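Local coordinates for protein fatty acid amide hydrolase (Candida albicans, PDB 6KVR) that probably hydrolyses amides of monocarboxylic acids to the carboxylate and ammonium, at residues A[414-419]-A[474-479]; A[228-233]-A[263-268]; A[391-396]-A[423-428]. One frame throughout, in Å; residues are numbered along the deposited sequence.

Contact 1: residues A[414-419]-A[474-479]; sequences PLTKLT and HSEEVY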
loop_
_atom_site.group_PDB
_atom_site.type_symbol
_atom_site.label_atom_id
_atom_site.label_comp_id
_atom_site.label_asym_id
_atom_site.label_seq_id
_atom_site.Cartn_x
_atom_site.Cartn_y
_atom_site.Cartn_z
ATOM N N PRO A 414 7.409 33.404 -12.115
ATOM C CA PRO A 414 8.288 33.797 -11.004
ATOM C C PRO A 414 8.063 32.920 -9.776
ATOM O O PRO A 414 6.931 32.575 -9.428
ATOM C CB PRO A 414 7.901 35.262 -10.733
ATOM C CG PRO A 414 6.551 35.441 -11.341
ATOM C CD PRO A 414 6.475 34.486 -12.497
ATOM N N LEU A 415 9.164 32.570 -9.120
ATOM C CA LEU A 415 9.104 31.724 -7.935
ATOM C C LEU A 415 8.591 32.502 -6.726
ATOM O O LEU A 415 9.064 33.602 -6.426
ATOM C CB LEU A 415 10.485 31.153 -7.645
ATOM C CG LEU A 415 10.966 30.148 -8.702
ATOM C CD1 LEU A 415 12.314 29.586 -8.315
ATOM C CD2 LEU A 415 9.960 29.025 -8.878
ATOM N N THR A 416 7.610 31.927 -6.041
ATOM C CA THR A 416 7.112 32.454 -4.776
ATOM C C THR A 416 8.133 32.221 -3.650
ATOM O O THR A 416 9.008 31.351 -3.734
ATOM C CB THR A 416 5.762 31.784 -4.498
ATOM O OG1 THR A 416 4.736 32.452 -5.262
ATOM C CG2 THR A 416 5.421 31.700 -3.034
ATOM N N LYS A 417 8.029 33.029 -2.593
ATOM C CA LYS A 417 8.956 32.917 -1.467
ATOM C C LYS A 417 8.919 31.523 -0.835
ATOM O O LYS A 417 9.965 30.900 -0.607
ATOM C CB LYS A 417 8.634 33.984 -0.413
ATOM C CG LYS A 417 9.487 33.858 0.845
ATOM C CD LYS A 417 9.044 34.802 1.948
ATOM C CE LYS A 417 9.556 34.302 3.292
ATOM N NZ LYS A 417 8.924 35.033 4.410
ATOM N N LEU A 418 7.729 31.028 -0.514
ATOM C CA LEU A 418 7.689 29.709 0.115
ATOM C C LEU A 418 7.946 28.586 -0.878
ATOM O O LEU A 418 8.142 27.447 -0.450
ATOM C CB LEU A 418 6.354 29.491 0.848
ATOM C CG LEU A 418 6.241 30.347 2.123
ATOM C CD1 LEU A 418 4.996 30.025 2.953
ATOM C CD2 LEU A 418 7.527 30.250 2.984
ATOM N N THR A 419 7.979 28.886 -2.179
ATOM C CA THR A 419 8.363 27.890 -3.176
ATOM C C THR A 419 9.869 27.677 -3.146
ATOM O O THR A 419 10.341 26.534 -3.124
ATOM C CB THR A 419 7.901 28.330 -4.569
ATOM O OG1 THR A 419 6.509 28.041 -4.722
ATOM C CG2 THR A 419 8.664 27.622 -5.667
ATOM N N HIS A 474 1.292 34.432 9.608
ATOM C CA HIS A 474 1.189 35.502 8.628
ATOM C C HIS A 474 1.491 34.946 7.240
ATOM O O HIS A 474 2.241 33.978 7.093
ATOM C CB HIS A 474 2.155 36.633 8.969
ATOM C CG HIS A 474 1.813 37.353 10.233
ATOM N ND1 HIS A 474 2.722 38.134 10.916
ATOM C CD2 HIS A 474 0.655 37.425 10.932
ATOM C CE1 HIS A 474 2.141 38.647 11.985
ATOM N NE2 HIS A 474 0.886 38.230 12.020
ATOM N N SER A 475 0.913 35.572 6.215
ATOM C CA SER A 475 1.123 35.099 4.852
ATOM C C SER A 475 2.609 35.000 4.531
ATOM O O SER A 475 3.405 35.872 4.894
ATOM C CB SER A 475 0.412 36.017 3.856
ATOM O OG SER A 475 -0.990 35.995 4.117
ATOM N N GLU A 476 2.982 33.886 3.892
ATOM C CA GLU A 476 4.337 33.637 3.405
ATOM C C GLU A 476 5.356 33.548 4.542
ATOM O O GLU A 476 6.561 33.725 4.318
ATOM C CB GLU A 476 4.762 34.700 2.383
ATOM C CG GLU A 476 3.761 34.932 1.236
ATOM C CD GLU A 476 4.384 35.646 0.025
ATOM O OE1 GLU A 476 5.021 34.994 -0.850
ATOM O OE2 GLU A 476 4.237 36.888 -0.041
ATOM N N GLU A 477 4.903 33.231 5.756
ATOM C CA GLU A 477 5.773 33.187 6.935
ATOM C C GLU A 477 5.501 31.930 7.760
ATOM O O GLU A 477 5.353 31.980 8.983
ATOM C CB GLU A 477 5.602 34.459 7.778
ATOM C CG GLU A 477 6.333 35.672 7.188
ATOM C CD GLU A 477 6.338 36.883 8.109
ATOM O OE1 GLU A 477 7.116 36.895 9.089
ATOM O OE2 GLU A 477 5.593 37.847 7.814
ATOM N N VAL A 478 5.427 30.778 7.096
ATOM C CA VAL A 478 5.287 29.509 7.798
ATOM C C VAL A 478 6.272 28.517 7.186
ATOM O O VAL A 478 6.200 28.215 5.988
ATOM C CB VAL A 478 3.839 28.979 7.776
ATOM C CG1 VAL A 478 3.227 29.029 6.369
ATOM C CG2 VAL A 478 3.763 27.591 8.371
ATOM N N TYR A 479 7.193 28.018 8.016
ATOM C CA TYR A 479 8.393 27.313 7.597
ATOM C C TYR A 479 8.505 25.895 8.135
ATOM O O TYR A 479 9.076 25.035 7.456
ATOM C CB TYR A 479 9.634 28.091 8.049
ATOM C CG TYR A 479 9.594 29.568 7.698
ATOM C CD1 TYR A 479 9.961 30.012 6.429
ATOM C CD2 TYR A 479 9.192 30.509 8.629
ATOM C CE1 TYR A 479 9.921 31.353 6.096
ATOM C CE2 TYR A 479 9.146 31.857 8.316
ATOM C CZ TYR A 479 9.515 32.270 7.052
ATOM O OH TYR A 479 9.468 33.600 6.747
HETATM O O HOH W 1 6.820 35.778 -2.618
#
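K417 reaches across from the first turn of helix 417-423 and gives its ammonium group to two oxygens of the 474-479 loop: NZ lies 2.7 Å from the backbone O of E476 and 2.8 Å from OH of Y479. The loop contains a type II beta turn from H474 to E477, and the carbonyl that K417 binds is that of E476, its third residue. At that carbonyl the C=O...NZ angle is 156°, with the donor tilted 22° from the carbonyl plane. CG of K417 is anti to the backbone N (chi1 175°) and the chain stays extended beyond it, which carries NZ to the edge of the Y479 ring; the two side chains cross at about a right angle. The carboxylates of E476 and E477 do not touch NZ, though as nearby opposite charges they would be expected to favour the ammonium form. E476 instead turns back toward the helix start, where a water accepts from N of K417 and donates to OE1 of E476. N of E476 is hydrogen-bonded to OD1 of D211. L418 supplies the apolar part: both methyl branches lie against one side of the turn backbone, CD2 meeting CE1 of Y479 at 4.1 Å, while CD1 lies 3.7 Å from CA of E476 and 4.0 Å from CG1 of V478.

Contact 2: residues A[228-233]-A[263-268]; sequences LSSGGS and AYSGCH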
loop_
_atom_site.group_PDB
_atom_site.type_symbol
_atom_site.label_atom_id
_atom_site.label_comp_id
_atom_site.label_asym_id
_atom_site.label_seq_id
_atom_site.Cartn_x
_atom_site.Cartn_y
_atom_site.Cartn_z
ATOM N N LEU A 228 -4.228 37.054 8.715
ATOM C CA LEU A 228 -3.558 35.758 8.747
ATOM C C LEU A 228 -3.837 34.931 7.496
ATOM O O LEU A 228 -4.830 35.122 6.788
ATOM C CB LEU A 228 -3.970 34.957 9.986
ATOM C CG LEU A 228 -3.922 35.811 11.264
ATOM C CD1 LEU A 228 -4.407 35.008 12.453
ATOM C CD2 LEU A 228 -2.493 36.382 11.498
ATOM N N SER A 229 -2.930 33.993 7.235
ATOM C CA SER A 229 -3.152 32.991 6.205
ATOM C C SER A 229 -4.260 32.024 6.611
ATOM O O SER A 229 -4.442 31.706 7.790
ATOM C CB SER A 229 -1.866 32.209 5.957
ATOM O OG SER A 229 -2.154 30.962 5.362
ATOM N N SER A 230 -4.993 31.530 5.616
ATOM C CA SER A 230 -5.918 30.425 5.843
ATOM C C SER A 230 -5.237 29.069 5.725
ATOM O O SER A 230 -5.907 28.042 5.893
ATOM C CB SER A 230 -7.103 30.507 4.867
ATOM O OG SER A 230 -6.744 30.060 3.559
ATOM N N GLY A 231 -3.933 29.039 5.460
ATOM C CA GLY A 231 -3.181 27.800 5.378
ATOM C C GLY A 231 -3.008 27.294 3.962
ATOM O O GLY A 231 -3.192 28.013 2.978
ATOM N N GLY A 232 -2.630 26.025 3.871
ATOM C CA GLY A 232 -2.477 25.358 2.593
ATOM C C GLY A 232 -1.932 23.963 2.819
ATOM O O GLY A 232 -1.648 23.567 3.947
ATOM N N SER A 233 -1.767 23.224 1.724
ATOM C CA SER A 233 -2.023 23.687 0.372
ATOM C C SER A 233 -3.503 23.661 -0.044
ATOM O O SER A 233 -3.837 24.156 -1.109
ATOM C CB SER A 233 -1.202 22.858 -0.638
ATOM O OG SER A 233 -1.728 21.548 -0.809
ATOM N N ALA A 263 -7.240 23.607 10.860
ATOM C CA ALA A 263 -6.902 24.151 12.167
ATOM C C ALA A 263 -6.727 25.664 12.117
ATOM O O ALA A 263 -7.166 26.371 13.031
ATOM C CB ALA A 263 -5.635 23.480 12.701
ATOM N N TYR A 264 -6.081 26.177 11.061
ATOM C CA TYR A 264 -5.851 27.613 10.947
ATOM C C TYR A 264 -7.168 28.368 10.814
ATOM O O TYR A 264 -7.329 29.452 11.383
ATOM C CB TYR A 264 -4.975 27.946 9.733
ATOM C CG TYR A 264 -3.540 27.457 9.732
ATOM C CD1 TYR A 264 -3.005 26.768 10.808
ATOM C CD2 TYR A 264 -2.718 27.694 8.633
ATOM C CE1 TYR A 264 -1.693 26.320 10.793
ATOM C CE2 TYR A 264 -1.409 27.244 8.595
ATOM C CZ TYR A 264 -0.904 26.557 9.689
ATOM O OH TYR A 264 0.400 26.114 9.683
ATOM N N SER A 265 -8.118 27.813 10.058
ATOM C CA SER A 265 -9.253 28.571 9.559
ATOM C C SER A 265 -10.544 28.303 10.310
ATOM O O SER A 265 -11.589 28.806 9.896
ATOM C CB SER A 265 -9.478 28.274 8.073
ATOM O OG SER A 265 -8.415 28.756 7.274
ATOM N N GLY A 266 -10.515 27.495 11.363
ATOM C CA GLY A 266 -11.691 27.309 12.186
ATOM C C GLY A 266 -12.657 26.213 11.781
ATOM O O GLY A 266 -13.861 26.359 12.024
ATOM N N CYS A 267 -12.184 25.107 11.194
ATOM C CA CYS A 267 -13.088 23.997 10.897
ATOM C C CYS A 267 -12.389 22.687 11.237
ATOM O O CYS A 267 -11.300 22.675 11.822
ATOM C CB CYS A 267 -13.573 24.042 9.443
ATOM S SG CYS A 267 -12.266 24.000 8.222
ATOM N N HIS A 268 -13.041 21.574 10.902
ATOM C CA HIS A 268 -12.527 20.234 11.164
ATOM C C HIS A 268 -12.056 19.606 9.860
ATOM O O HIS A 268 -12.587 19.907 8.787
ATOM C CB HIS A 268 -13.580 19.308 11.781
ATOM C CG HIS A 268 -14.281 19.865 12.983
ATOM N ND1 HIS A 268 -13.624 20.190 14.151
ATOM C CD2 HIS A 268 -15.596 20.112 13.209
ATOM C CE1 HIS A 268 -14.502 20.628 15.038
ATOM N NE2 HIS A 268 -15.704 20.591 14.492
#
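S265, on helix 259-265, donates its hydroxyl to the backbone O of S230, with OG 3.0 Å from that oxygen. The approach is from the side of the carbonyl, with a C=O...OG angle of 109° and the donor 16° from the carbonyl plane. The same OG also lies 3.3 Å from CB of S230, so the hydroxyl sits closely against this residue. From the preceding residue, Y264, the ring puts its edge to the backbone: CD2 is 3.3 Å from CA of G231, which lies near the ring plane. The bare CA of G231 allows the ring so close, and its backbone angles, with positive phi (97°), are those that favour glycine. Behind this first shell, S229 forms an ST turn, its OG accepting from N of G231 at 2.6 Å, and D211 is a further partner of that hydroxyl. OG of S230 bonds to the backbone O of S235, while N222 donates to the O of Y264. Two residues past G231, after a cis peptide bond, comes S233, predicted to belong with K158 and S257 to the Ser-cisSer-Lys triad of the amidase signature fold. Across the two segments the polar contact is thus an uncharged hydroxyl-to-carbonyl bond, which probably helps to set the path of the chain leading to S233, the predicted charge-relay serine.

Contact 3: residues A[391-396]-A[423-428]; sequences TVHKMY and LNYGEG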
loop_
_atom_site.group_PDB
_atom_site.type_symbol
_atom_site.label_atom_id
_atom_site.label_comp_id
_atom_site.label_asym_id
_atom_site.label_seq_id
_atom_site.Cartn_x
_atom_site.Cartn_y
_atom_site.Cartn_z
ATOM N N THR A 391 13.897 12.618 7.310
ATOM C CA THR A 391 13.621 11.608 6.296
ATOM C C THR A 391 12.488 12.053 5.382
ATOM O O THR A 391 12.587 11.941 4.157
ATOM C CB THR A 391 13.288 10.258 6.945
ATOM O OG1 THR A 391 14.381 9.847 7.771
ATOM C CG2 THR A 391 13.057 9.196 5.859
ATOM N N VAL A 392 11.400 12.576 5.954
ATOM C CA VAL A 392 10.280 12.916 5.090
ATOM C C VAL A 392 10.619 14.121 4.219
ATOM O O VAL A 392 10.231 14.178 3.047
ATOM C CB VAL A 392 8.992 13.130 5.909
ATOM C CG1 VAL A 392 8.939 14.523 6.576
ATOM C CG2 VAL A 392 7.766 12.870 5.003
ATOM N N HIS A 393 11.412 15.060 4.732
ATOM C CA HIS A 393 11.759 16.202 3.894
ATOM C C HIS A 393 12.753 15.825 2.803
ATOM O O HIS A 393 12.738 16.439 1.732
ATOM C CB HIS A 393 12.262 17.367 4.746
ATOM C CG HIS A 393 11.144 18.117 5.408
ATOM N ND1 HIS A 393 10.297 17.529 6.323
ATOM C CD2 HIS A 393 10.646 19.354 5.180
ATOM C CE1 HIS A 393 9.365 18.397 6.683
ATOM N NE2 HIS A 393 9.555 19.513 6.002
ATOM N N LYS A 394 13.614 14.823 3.038
ATOM C CA LYS A 394 14.429 14.311 1.942
ATOM C C LYS A 394 13.539 13.682 0.883
ATOM O O LYS A 394 13.768 13.861 -0.320
ATOM C CB LYS A 394 15.447 13.281 2.455
ATOM C CG LYS A 394 16.636 13.834 3.231
ATOM C CD LYS A 394 17.553 12.669 3.642
ATOM C CE LYS A 394 18.690 13.095 4.574
ATOM N NZ LYS A 394 19.064 11.968 5.508
HETATM N N MSE A 395 12.503 12.955 1.323
HETATM C CA MSE A 395 11.603 12.203 0.444
HETATM C C MSE A 395 10.888 13.148 -0.501
HETATM O O MSE A 395 10.665 12.814 -1.665
HETATM C CB MSE A 395 10.555 11.411 1.242
HETATM C CG MSE A 395 11.006 10.053 1.776
HETATM SE SE MSE A 395 9.629 9.248 2.962
HETATM C CE MSE A 395 10.353 7.454 3.152
ATOM N N TYR A 396 10.520 14.329 0.007
ATOM C CA TYR A 396 9.798 15.293 -0.819
ATOM C C TYR A 396 10.578 15.642 -2.076
ATOM O O TYR A 396 9.983 15.818 -3.147
ATOM C CB TYR A 396 9.496 16.576 -0.035
ATOM C CG TYR A 396 8.470 16.415 1.052
ATOM C CD1 TYR A 396 7.453 15.485 0.938
ATOM C CD2 TYR A 396 8.511 17.220 2.198
ATOM C CE1 TYR A 396 6.510 15.333 1.954
ATOM C CE2 TYR A 396 7.571 17.085 3.210
ATOM C CZ TYR A 396 6.570 16.141 3.079
ATOM O OH TYR A 396 5.637 15.990 4.078
ATOM N N LEU A 423 11.603 24.070 -2.206
ATOM C CA LEU A 423 12.577 23.515 -3.141
ATOM C C LEU A 423 13.923 23.266 -2.478
ATOM O O LEU A 423 14.721 22.487 -3.007
ATOM C CB LEU A 423 12.735 24.440 -4.351
ATOM C CG LEU A 423 11.480 24.446 -5.237
ATOM C CD1 LEU A 423 11.576 25.473 -6.369
ATOM C CD2 LEU A 423 11.201 23.036 -5.780
ATOM N N ASN A 424 14.184 23.867 -1.313
ATOM C CA ASN A 424 15.434 23.630 -0.592
ATOM C C ASN A 424 15.270 22.695 0.612
ATOM O O ASN A 424 16.193 22.590 1.431
ATOM C CB ASN A 424 16.035 24.969 -0.153
ATOM C CG ASN A 424 16.778 25.662 -1.288
ATOM O OD1 ASN A 424 17.997 25.489 -1.439
ATOM N ND2 ASN A 424 16.043 26.417 -2.113
ATOM N N TYR A 425 14.151 21.958 0.685
ATOM C CA TYR A 425 13.781 21.210 1.893
ATOM C C TYR A 425 14.789 20.137 2.296
ATOM O O TYR A 425 15.170 20.044 3.474
ATOM C CB TYR A 425 12.420 20.561 1.705
ATOM C CG TYR A 425 11.396 21.276 2.509
ATOM C CD1 TYR A 425 11.786 22.074 3.575
ATOM C CD2 TYR A 425 10.045 21.176 2.206
ATOM C CE1 TYR A 425 10.861 22.751 4.336
ATOM C CE2 TYR A 425 9.107 21.863 2.953
ATOM C CZ TYR A 425 9.524 22.655 4.015
ATOM O OH TYR A 425 8.594 23.332 4.777
ATOM N N GLY A 426 15.143 19.243 1.396
ATOM C CA GLY A 426 15.899 18.097 1.908
ATOM C C GLY A 426 17.352 18.252 1.498
ATOM O O GLY A 426 18.092 19.058 2.075
ATOM N N GLU A 427 17.758 17.527 0.460
ATOM C CA GLU A 427 18.976 17.852 -0.265
ATOM C C GLU A 427 18.673 18.591 -1.570
ATOM O O GLU A 427 19.482 18.560 -2.502
ATOM C CB GLU A 427 19.800 16.584 -0.514
ATOM C CG GLU A 427 20.185 15.835 0.782
ATOM C CD GLU A 427 21.187 14.702 0.557
ATOM O OE1 GLU A 427 22.302 14.973 0.067
ATOM O OE2 GLU A 427 20.874 13.535 0.890
ATOM N N GLY A 428 17.512 19.249 -1.651
ATOM C CA GLY A 428 17.134 20.064 -2.791
ATOM C C GLY A 428 17.326 19.418 -4.150
ATOM O O GLY A 428 16.675 18.415 -4.472
HETATM O O HOH W 2 9.224 21.901 7.358
HETATM O O HOH W 3 15.995 15.483 -0.932
#
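Helix 385-397 meets the non-regular chain 423-428 most closely at K394 and G426, whose CA atoms are 4.1 Å apart, with CA of G426 making a CA-H...O contact to the O of H393. This joins a helix of the amidase fold to the link between helices 417-423 and 434-457, and with no side chain, G426 can lie directly against the helix backbone. Beside it H393 and Y425 form a T-shaped (edge-to-face) pair, ring planes at 83° and centroids 4.3 Å apart. The imidazole supplies the edge: CD2 stands over the centre of the Y425 face, 3.2 Å above its plane. With CG of H393 anti to its carbonyl carbon (chi1 -78°), the ring projects off the helix toward the tyrosine. ND1 bonds to the backbone O of Y389, one turn earlier, which helps to fix the ring's rotation and leaves NE2 to face a water that also binds OH of Y425. That hydroxyl has a further partner in the backbone O of Y479. Y396, on the next turn of the helix, places CE2 over the centre of one imidazole face, so H393 packs against tyrosines by both a face and an edge. Y396 also lies beside G255, in the predicted substrate site. K394 brings CE near OE2 of E427, but their charged atoms do not touch, and E427 OE1 instead makes a salt bridge with K430. A second water bridges the two backbones here, donating to O of K394 at 2.8 Å and accepting from N of E427 at 3.0 Å.

In the fold
Contact 2 is the core member, its centre about 7 Å from the centre of the chain and wholly buried; contact 1 is partly buried, and contact 3 lies at the surface. The chemistry follows this order: an uncharged hydroxyl-to-carbonyl bond between the segments of contact 2, a lysine and a bridging water in contact 1, and an aromatic pair with two waters in contact 3. Contacts 1 and 3 both draw on helix 417-423 or the chain leaving it, and meet where O of Y479 probably bonds to OH of Y425. Contact 1 also packs on contact 2, through H474 against L228, and D211 serves both. Contacts 2 and 3 do not touch.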